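Local coordinates for acetylacetone-cleaving enzyme (Acinetobacter johnsonii, PDB 3BAL), which cleaves acetylacetone with molecular oxygen into methylglyoxal and acetate, using one iron cation per subunit of a homotetramer, at residues P67-E78 and T107-T118. Sequence-based numbering, arbitrary orientation.
Sequences PGEYFLTKGKME and TFFPVESQFYMT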
ATOM      1  N   PRO A  67      -0.983   8.986   2.157  1.00 11.97           N
ATOM      2  CA  PRO A  67      -1.505   9.631   0.947  1.00 11.23           C
ATOM      3  C   PRO A  67      -3.019   9.523   0.773  1.00 11.32           C
ATOM      4  O   PRO A  67      -3.628   8.513   1.128  1.00 11.37           O
ATOM      5  CB  PRO A  67      -0.746   8.918  -0.166  1.00 11.86           C
ATOM      6  CG  PRO A  67      -0.626   7.519   0.371  1.00  9.80           C
ATOM      7  CD  PRO A  67      -0.193   7.789   1.808  1.00 12.78           C
ATOM      8  N   GLY A  68      -3.609  10.579   0.220  1.00 12.28           N
ATOM      9  CA  GLY A  68      -5.041  10.612  -0.044  1.00 12.16           C
ATOM     10  C   GLY A  68      -5.255  11.207  -1.428  1.00 12.33           C
ATOM     11  O   GLY A  68      -4.514  12.113  -1.828  1.00 10.82           O
ATOM     12  N   GLU A  69      -6.252  10.706  -2.161  1.00 11.07           N
ATOM     13  CA  GLU A  69      -6.542  11.194  -3.519  1.00 11.61           C
ATOM     14  C   GLU A  69      -8.003  11.580  -3.688  1.00 10.82           C
ATOM     15  O   GLU A  69      -8.881  10.780  -3.395  1.00 12.74           O
ATOM     16  CB  GLU A  69      -6.192  10.113  -4.553  1.00 11.19           C
ATOM     17  CG  GLU A  69      -4.722   9.768  -4.580  1.00 12.53           C
ATOM     18  CD  GLU A  69      -4.383   8.784  -5.664  1.00 14.99           C
ATOM     19  OE1 GLU A  69      -4.310   9.186  -6.845  1.00 15.33           O
ATOM     20  OE2 GLU A  69      -4.198   7.595  -5.336  1.00 16.36           O
ATOM     21  N   TYR A  70      -8.269  12.786  -4.178  1.00 10.79           N
ATOM     22  CA  TYR A  70      -9.649  13.217  -4.348  1.00 11.46           C
ATOM     23  C   TYR A  70     -10.074  13.551  -5.785  1.00 13.49           C
ATOM     24  O   TYR A  70      -9.270  14.000  -6.612  1.00 12.21           O
ATOM     25  CB  TYR A  70      -9.936  14.421  -3.429  1.00 12.14           C
ATOM     26  CG  TYR A  70      -9.228  15.711  -3.819  1.00 14.09           C
ATOM     27  CD1 TYR A  70      -9.683  16.490  -4.888  1.00 13.07           C
ATOM     28  CD2 TYR A  70      -8.092  16.143  -3.132  1.00 12.76           C
ATOM     29  CE1 TYR A  70      -9.024  17.661  -5.267  1.00 13.76           C
ATOM     30  CE2 TYR A  70      -7.425  17.310  -3.500  1.00 14.99           C
ATOM     31  CZ  TYR A  70      -7.895  18.066  -4.573  1.00 15.37           C
ATOM     32  OH  TYR A  70      -7.219  19.201  -4.963  1.00 13.81           O
ATOM     33  N   PHE A  71     -11.352  13.313  -6.063  1.00 12.18           N
ATOM     34  CA  PHE A  71     -11.949  13.611  -7.357  1.00 12.30           C
ATOM     35  C   PHE A  71     -13.121  14.556  -7.048  1.00 13.79           C
ATOM     36  O   PHE A  71     -14.178  14.116  -6.573  1.00 13.12           O
ATOM     37  CB  PHE A  71     -12.457  12.317  -8.022  1.00 13.21           C
ATOM     38  CG  PHE A  71     -13.136  12.526  -9.369  1.00 13.69           C
ATOM     39  CD1 PHE A  71     -13.945  11.525  -9.912  1.00 15.54           C
ATOM     40  CD2 PHE A  71     -12.996  13.721 -10.073  1.00 14.49           C
ATOM     41  CE1 PHE A  71     -14.607  11.715 -11.135  1.00 16.53           C
ATOM     42  CE2 PHE A  71     -13.654  13.922 -11.292  1.00 16.23           C
ATOM     43  CZ  PHE A  71     -14.461  12.917 -11.819  1.00 17.31           C
ATOM     44  N   LEU A  72     -12.919  15.852  -7.289  1.00 13.10           N
ATOM     45  CA  LEU A  72     -13.953  16.853  -7.037  1.00 13.08           C
ATOM     46  C   LEU A  72     -14.904  16.812  -8.220  1.00 15.15           C
ATOM     47  O   LEU A  72     -14.543  17.208  -9.332  1.00 17.02           O
ATOM     48  CB  LEU A  72     -13.330  18.248  -6.921  1.00 12.69           C
ATOM     49  CG  LEU A  72     -14.251  19.434  -6.625  1.00 12.02           C
ATOM     50  CD1 LEU A  72     -14.895  19.275  -5.255  1.00 13.37           C
ATOM     51  CD2 LEU A  72     -13.438  20.706  -6.675  1.00 13.59           C
ATOM     52  N   THR A  73     -16.121  16.339  -7.982  1.00 15.29           N
ATOM     53  CA  THR A  73     -17.100  16.214  -9.058  1.00 15.17           C
ATOM     54  C   THR A  73     -18.007  17.412  -9.216  1.00 16.64           C
ATOM     55  O   THR A  73     -18.621  17.591 -10.269  1.00 18.23           O
ATOM     56  CB  THR A  73     -17.969  14.962  -8.863  1.00 12.61           C
ATOM     57  OG1 THR A  73     -18.546  14.986  -7.555  1.00 12.46           O
ATOM     58  CG2 THR A  73     -17.125  13.703  -9.016  1.00 13.40           C
ATOM     59  N   LYS A  74     -18.089  18.237  -8.180  1.00 16.65           N
ATOM     60  CA  LYS A  74     -18.944  19.414  -8.228  1.00 17.52           C
ATOM     61  C   LYS A  74     -18.482  20.499  -7.264  1.00 16.34           C
ATOM     62  O   LYS A  74     -18.011  20.206  -6.167  1.00 13.98           O
ATOM     63  CB  LYS A  74     -20.386  19.016  -7.894  1.00 20.24           C
ATOM     64  CG  LYS A  74     -21.363  20.176  -7.905  1.00 23.82           C
ATOM     65  CD  LYS A  74     -22.742  19.733  -7.453  1.00 29.28           C
ATOM     66  CE  LYS A  74     -23.737  20.883  -7.552  1.00 33.79           C
ATOM     67  NZ  LYS A  74     -23.807  21.429  -8.954  1.00 36.35           N
ATOM     68  N   GLY A  75     -18.606  21.753  -7.689  1.00 16.15           N
ATOM     69  CA  GLY A  75     -18.228  22.857  -6.823  1.00 16.36           C
ATOM     70  C   GLY A  75     -16.792  23.338  -6.884  1.00 16.91           C
ATOM     71  O   GLY A  75     -16.154  23.314  -7.935  1.00 15.65           O
ATOM     72  N   LYS A  76     -16.294  23.783  -5.732  1.00 18.34           N
ATOM     73  CA  LYS A  76     -14.935  24.306  -5.589  1.00 19.28           C
ATOM     74  C   LYS A  76     -14.435  23.981  -4.178  1.00 19.55           C
ATOM     75  O   LYS A  76     -15.211  24.029  -3.222  1.00 19.77           O
ATOM     76  CB  LYS A  76     -14.952  25.821  -5.790  1.00 21.17           C
ATOM     77  CG  LYS A  76     -15.593  26.257  -7.087  1.00 25.49           C
ATOM     78  CD  LYS A  76     -16.170  27.638  -6.939  1.00 29.79           C
ATOM     79  CE  LYS A  76     -15.117  28.686  -7.086  1.00 32.58           C
ATOM     80  NZ  LYS A  76     -15.513  29.463  -8.290  1.00 36.27           N
ATOM     81  N   MET A  77     -13.147  23.666  -4.047  1.00 18.24           N
ATOM     82  CA  MET A  77     -12.562  23.317  -2.744  1.00 17.91           C
ATOM     83  C   MET A  77     -11.198  23.988  -2.503  1.00 17.69           C
ATOM     84  O   MET A  77     -10.287  23.847  -3.315  1.00 17.12           O
ATOM     85  CB  MET A  77     -12.422  21.788  -2.640  1.00 16.88           C
ATOM     86  CG  MET A  77     -11.734  21.285  -1.375  1.00 18.15           C
ATOM     87  SD  MET A  77     -11.757  19.486  -1.262  1.00 18.74           S
ATOM     88  CE  MET A  77     -10.547  19.078  -2.521  1.00 17.34           C
ATOM     89  N   GLU A  78     -11.073  24.716  -1.391  1.00 16.39           N
ATOM     90  CA  GLU A  78      -9.825  25.398  -1.037  1.00 17.25           C
ATOM     91  C   GLU A  78      -9.014  24.522  -0.088  1.00 16.89           C
ATOM     92  O   GLU A  78      -9.374  24.362   1.075  1.00 16.93           O
ATOM     93  CB  GLU A  78     -10.114  26.747  -0.367  1.00 17.93           C
ATOM     94  CG  GLU A  78     -10.552  27.859  -1.320  1.00 18.68           C
ATOM     95  CD  GLU A  78     -11.167  29.052  -0.592  1.00 20.70           C
ATOM     96  OE1 GLU A  78     -10.863  29.253   0.601  1.00 20.33           O
ATOM     97  OE2 GLU A  78     -11.950  29.798  -1.215  1.00 23.31           O
ATOM     98  N   THR A 107     -10.028  22.988   5.430  1.00 15.35           N
ATOM     99  CA  THR A 107     -10.439  22.764   4.045  1.00 14.99           C
ATOM    100  C   THR A 107     -11.827  23.406   3.932  1.00 16.15           C
ATOM    101  O   THR A 107     -12.744  23.045   4.676  1.00 15.78           O
ATOM    102  CB  THR A 107     -10.491  21.252   3.715  1.00 13.63           C
ATOM    103  OG1 THR A 107      -9.170  20.705   3.795  1.00 12.41           O
ATOM    104  CG2 THR A 107     -11.038  21.021   2.312  1.00 12.92           C
ATOM    105  N   PHE A 108     -11.971  24.342   2.991  1.00 16.44           N
ATOM    106  CA  PHE A 108     -13.200  25.128   2.819  1.00 16.25           C
ATOM    107  C   PHE A 108     -13.938  25.025   1.472  1.00 16.22           C
ATOM    108  O   PHE A 108     -13.316  24.998   0.405  1.00 17.14           O
ATOM    109  CB  PHE A 108     -12.837  26.598   3.086  1.00 16.99           C
ATOM    110  CG  PHE A 108     -14.011  27.531   3.161  1.00 19.35           C
ATOM    111  CD1 PHE A 108     -14.867  27.508   4.255  1.00 19.78           C
ATOM    112  CD2 PHE A 108     -14.245  28.453   2.146  1.00 20.61           C
ATOM    113  CE1 PHE A 108     -15.941  28.396   4.343  1.00 22.42           C
ATOM    114  CE2 PHE A 108     -15.319  29.344   2.221  1.00 21.99           C
ATOM    115  CZ  PHE A 108     -16.167  29.314   3.321  1.00 22.34           C
ATOM    116  N   PHE A 109     -15.270  25.004   1.530  1.00 14.65           N
ATOM    117  CA  PHE A 109     -16.103  24.930   0.326  1.00 13.55           C
ATOM    118  C   PHE A 109     -16.931  26.207   0.149  1.00 15.03           C
ATOM    119  O   PHE A 109     -17.998  26.359   0.739  1.00 14.14           O
ATOM    120  CB  PHE A 109     -17.017  23.715   0.404  1.00 13.37           C
ATOM    121  CG  PHE A 109     -16.272  22.432   0.580  1.00 13.45           C
ATOM    122  CD1 PHE A 109     -15.911  21.990   1.850  1.00 13.44           C
ATOM    123  CD2 PHE A 109     -15.861  21.699  -0.527  1.00 13.18           C
ATOM    124  CE1 PHE A 109     -15.151  20.841   2.012  1.00 14.82           C
ATOM    125  CE2 PHE A 109     -15.096  20.544  -0.378  1.00 13.34           C
ATOM    126  CZ  PHE A 109     -14.740  20.115   0.893  1.00 14.20           C
ATOM    127  N   PRO A 110     -16.443  27.140  -0.687  1.00 16.96           N
ATOM    128  CA  PRO A 110     -17.089  28.431  -0.977  1.00 17.37           C
ATOM    129  C   PRO A 110     -18.463  28.316  -1.635  1.00 17.87           C
ATOM    130  O   PRO A 110     -19.291  29.217  -1.525  1.00 16.03           O
ATOM    131  CB  PRO A 110     -16.086  29.116  -1.911  1.00 16.55           C
ATOM    132  CG  PRO A 110     -14.777  28.410  -1.626  1.00 19.68           C
ATOM    133  CD  PRO A 110     -15.212  26.988  -1.490  1.00 17.11           C
ATOM    134  N   VAL A 111     -18.682  27.191  -2.303  1.00 18.11           N
ATOM    135  CA  VAL A 111     -19.912  26.934  -3.028  1.00 19.93           C
ATOM    136  C   VAL A 111     -20.362  25.484  -2.783  1.00 20.56           C
ATOM    137  O   VAL A 111     -19.548  24.648  -2.398  1.00 21.62           O
ATOM    138  CB  VAL A 111     -19.640  27.186  -4.538  1.00 20.63           C
ATOM    139  CG1 VAL A 111     -19.488  25.861  -5.272  1.00 22.47           C
ATOM    140  CG2 VAL A 111     -20.687  28.077  -5.133  1.00 23.80           C
ATOM    141  N   GLU A 112     -21.643  25.174  -2.985  1.00 20.16           N
ATOM    142  CA  GLU A 112     -22.092  23.797  -2.760  1.00 20.96           C
ATOM    143  C   GLU A 112     -21.264  22.837  -3.618  1.00 19.35           C
ATOM    144  O   GLU A 112     -21.240  22.949  -4.845  1.00 18.67           O
ATOM    145  CB  GLU A 112     -23.568  23.628  -3.085  1.00 24.38           C
ATOM    146  CG  GLU A 112     -24.079  22.256  -2.679  1.00 30.28           C
ATOM    147  CD  GLU A 112     -25.569  22.233  -2.442  1.00 36.42           C
ATOM    148  OE1 GLU A 112     -26.332  22.463  -3.409  1.00 38.11           O
ATOM    149  OE2 GLU A 112     -25.976  21.985  -1.282  1.00 38.84           O
ATOM    150  N   SER A 113     -20.608  21.876  -2.966  1.00 18.27           N
ATOM    151  CA  SER A 113     -19.726  20.938  -3.653  1.00 15.55           C
ATOM    152  C   SER A 113     -19.937  19.451  -3.342  1.00 15.76           C
ATOM    153  O   SER A 113     -20.731  19.076  -2.476  1.00 14.56           O
ATOM    154  CB  SER A 113     -18.272  21.302  -3.316  1.00 13.84           C
ATOM    155  OG  SER A 113     -18.060  22.701  -3.377  1.00 11.03           O
ATOM    156  N   GLN A 114     -19.199  18.615  -4.072  1.00 15.23           N
ATOM    157  CA  GLN A 114     -19.201  17.166  -3.881  1.00 14.62           C
ATOM    158  C   GLN A 114     -17.825  16.630  -4.292  1.00 14.64           C
ATOM    159  O   GLN A 114     -17.255  17.064  -5.296  1.00 12.65           O
ATOM    160  CB  GLN A 114     -20.290  16.469  -4.723  1.00 16.40           C
ATOM    161  CG  GLN A 114     -20.221  14.920  -4.642  1.00 18.36           C
ATOM    162  CD  GLN A 114     -21.295  14.189  -5.453  1.00 20.38           C
ATOM    163  OE1 GLN A 114     -22.444  14.052  -5.017  1.00 20.13           O
ATOM    164  NE2 GLN A 114     -20.920  13.709  -6.639  1.00 17.93           N
ATOM    165  N   PHE A 115     -17.283  15.710  -3.496  1.00 13.46           N
ATOM    166  CA  PHE A 115     -15.999  15.099  -3.811  1.00 13.50           C
ATOM    167  C   PHE A 115     -15.896  13.671  -3.262  1.00 13.11           C
ATOM    168  O   PHE A 115     -16.426  13.351  -2.192  1.00 13.14           O
ATOM    169  CB  PHE A 115     -14.828  15.975  -3.311  1.00 12.96           C
ATOM    170  CG  PHE A 115     -14.578  15.900  -1.824  1.00 14.80           C
ATOM    171  CD1 PHE A 115     -13.631  15.021  -1.308  1.00 14.73           C
ATOM    172  CD2 PHE A 115     -15.263  16.730  -0.944  1.00 15.32           C
ATOM    173  CE1 PHE A 115     -13.368  14.971   0.067  1.00 16.22           C
ATOM    174  CE2 PHE A 115     -15.009  16.688   0.430  1.00 16.34           C
ATOM    175  CZ  PHE A 115     -14.059  15.809   0.934  1.00 15.03           C
ATOM    176  N   TYR A 116     -15.224  12.827  -4.042  1.00 13.03           N
ATOM    177  CA  TYR A 116     -14.975  11.418  -3.746  1.00 11.88           C
ATOM    178  C   TYR A 116     -13.496  11.345  -3.330  1.00 13.06           C
ATOM    179  O   TYR A 116     -12.655  12.002  -3.939  1.00 11.60           O
ATOM    180  CB  TYR A 116     -15.212  10.605  -5.028  1.00 11.13           C
ATOM    181  CG  TYR A 116     -14.690   9.179  -5.018  1.00 12.14           C
ATOM    182  CD1 TYR A 116     -15.506   8.115  -4.630  1.00 10.33           C
ATOM    183  CD2 TYR A 116     -13.384   8.888  -5.433  1.00 12.53           C
ATOM    184  CE1 TYR A 116     -15.031   6.789  -4.667  1.00 12.57           C
ATOM    185  CE2 TYR A 116     -12.905   7.572  -5.468  1.00 12.32           C
ATOM    186  CZ  TYR A 116     -13.733   6.530  -5.088  1.00 11.47           C
ATOM    187  OH  TYR A 116     -13.272   5.232  -5.139  1.00 11.95           O
ATOM    188  N   MET A 117     -13.169  10.555  -2.311  1.00 11.83           N
ATOM    189  CA  MET A 117     -11.781  10.471  -1.875  1.00 13.09           C
ATOM    190  C   MET A 117     -11.406   9.133  -1.236  1.00 14.12           C
ATOM    191  O   MET A 117     -12.212   8.506  -0.534  1.00 14.53           O
ATOM    192  CB  MET A 117     -11.497  11.625  -0.899  1.00 12.10           C
ATOM    193  CG  MET A 117     -10.053  11.766  -0.419  1.00 12.33           C
ATOM    194  SD  MET A 117      -9.738  13.437   0.267  1.00 15.64           S
ATOM    195  CE  MET A 117      -7.930  13.441   0.448  1.00 11.87           C
ATOM    196  N   THR A 118     -10.175   8.700  -1.493  1.00 13.14           N
ATOM    197  CA  THR A 118      -9.637   7.465  -0.928  1.00 13.59           C
ATOM    198  C   THR A 118      -8.525   7.887   0.036  1.00 14.05           C
ATOM    199  O   THR A 118      -7.790   8.840  -0.247  1.00 13.60           O
ATOM    200  CB  THR A 118      -9.051   6.536  -2.036  1.00 14.30           C
ATOM    201  OG1 THR A 118      -8.158   7.282  -2.874  1.00 17.73           O
ATOM    202  CG2 THR A 118     -10.163   5.956  -2.899  1.00 14.46           C
TER
HETATM  203  O   HOH W   1      -9.516   8.641  -5.352  1.00 15.39           O
HETATM  204  O   HOH W   2      -5.673   6.477  -3.193  1.00 23.13           O
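The Phe115 ring carries the sulfur of Met77 over one face: SD lies 4.5 Å from the ring centroid and only 11° off its normal, a Met-aromatic contact. The same sulfur meets Phe109 obliquely, with Met77 SD 3.6 Å from Phe109 CE2, as the two side chains run side by side. A bend at chi3 (73°) turns the methyl of Met77 onto Tyr70, where CE sits 3.3 Å above the ring plane, over its centre. At the edge of the Tyr70 ring, near its plane, is Met117 CE. Over one face of Phe71 sits the methyl CG2 of Thr73. Phe51 stacks on Phe115, extending this cluster between the sheets of the cupin jelly roll.

Strands 68-74 and 113-118 pair antiparallel; Phe71 and Tyr116 form a hydrogen-bonded pair, with Phe71 N 2.8 Å from Tyr116 O. Their rings lie on the other face of the sheet from Tyr70 and Met117, and stack respectively on Tyr116 and Phe71 of a second subunit.

A classic beta bulge then shifts the register: Gln114 O accepts from Thr73 N at 3.0 Å and from Lys74 N at 3.2 Å, both donors approaching from the same face of the carbonyl plane. Beyond it, Ser113 OG, anti to the carbonyl carbon (chi1 -43°), donates to Val111 O at 2.6 Å and accepts from Lys76 N at 3.1 Å.

At the opposite end, one water joins Glu69 OE2 to Thr118 OG1, while Glu69 OE1 bonds Tyr95 OH of its own chain and Thr48 OG1 of the second subunit. The chemistry is thus largely divided by face: sulfur and aromatic carbon meet on the inner face, where Met117 touches His64, a ligand of the zinc bound in this structure, whereas the face of Phe71, Tyr116 and Glu69 takes part in joining subunits.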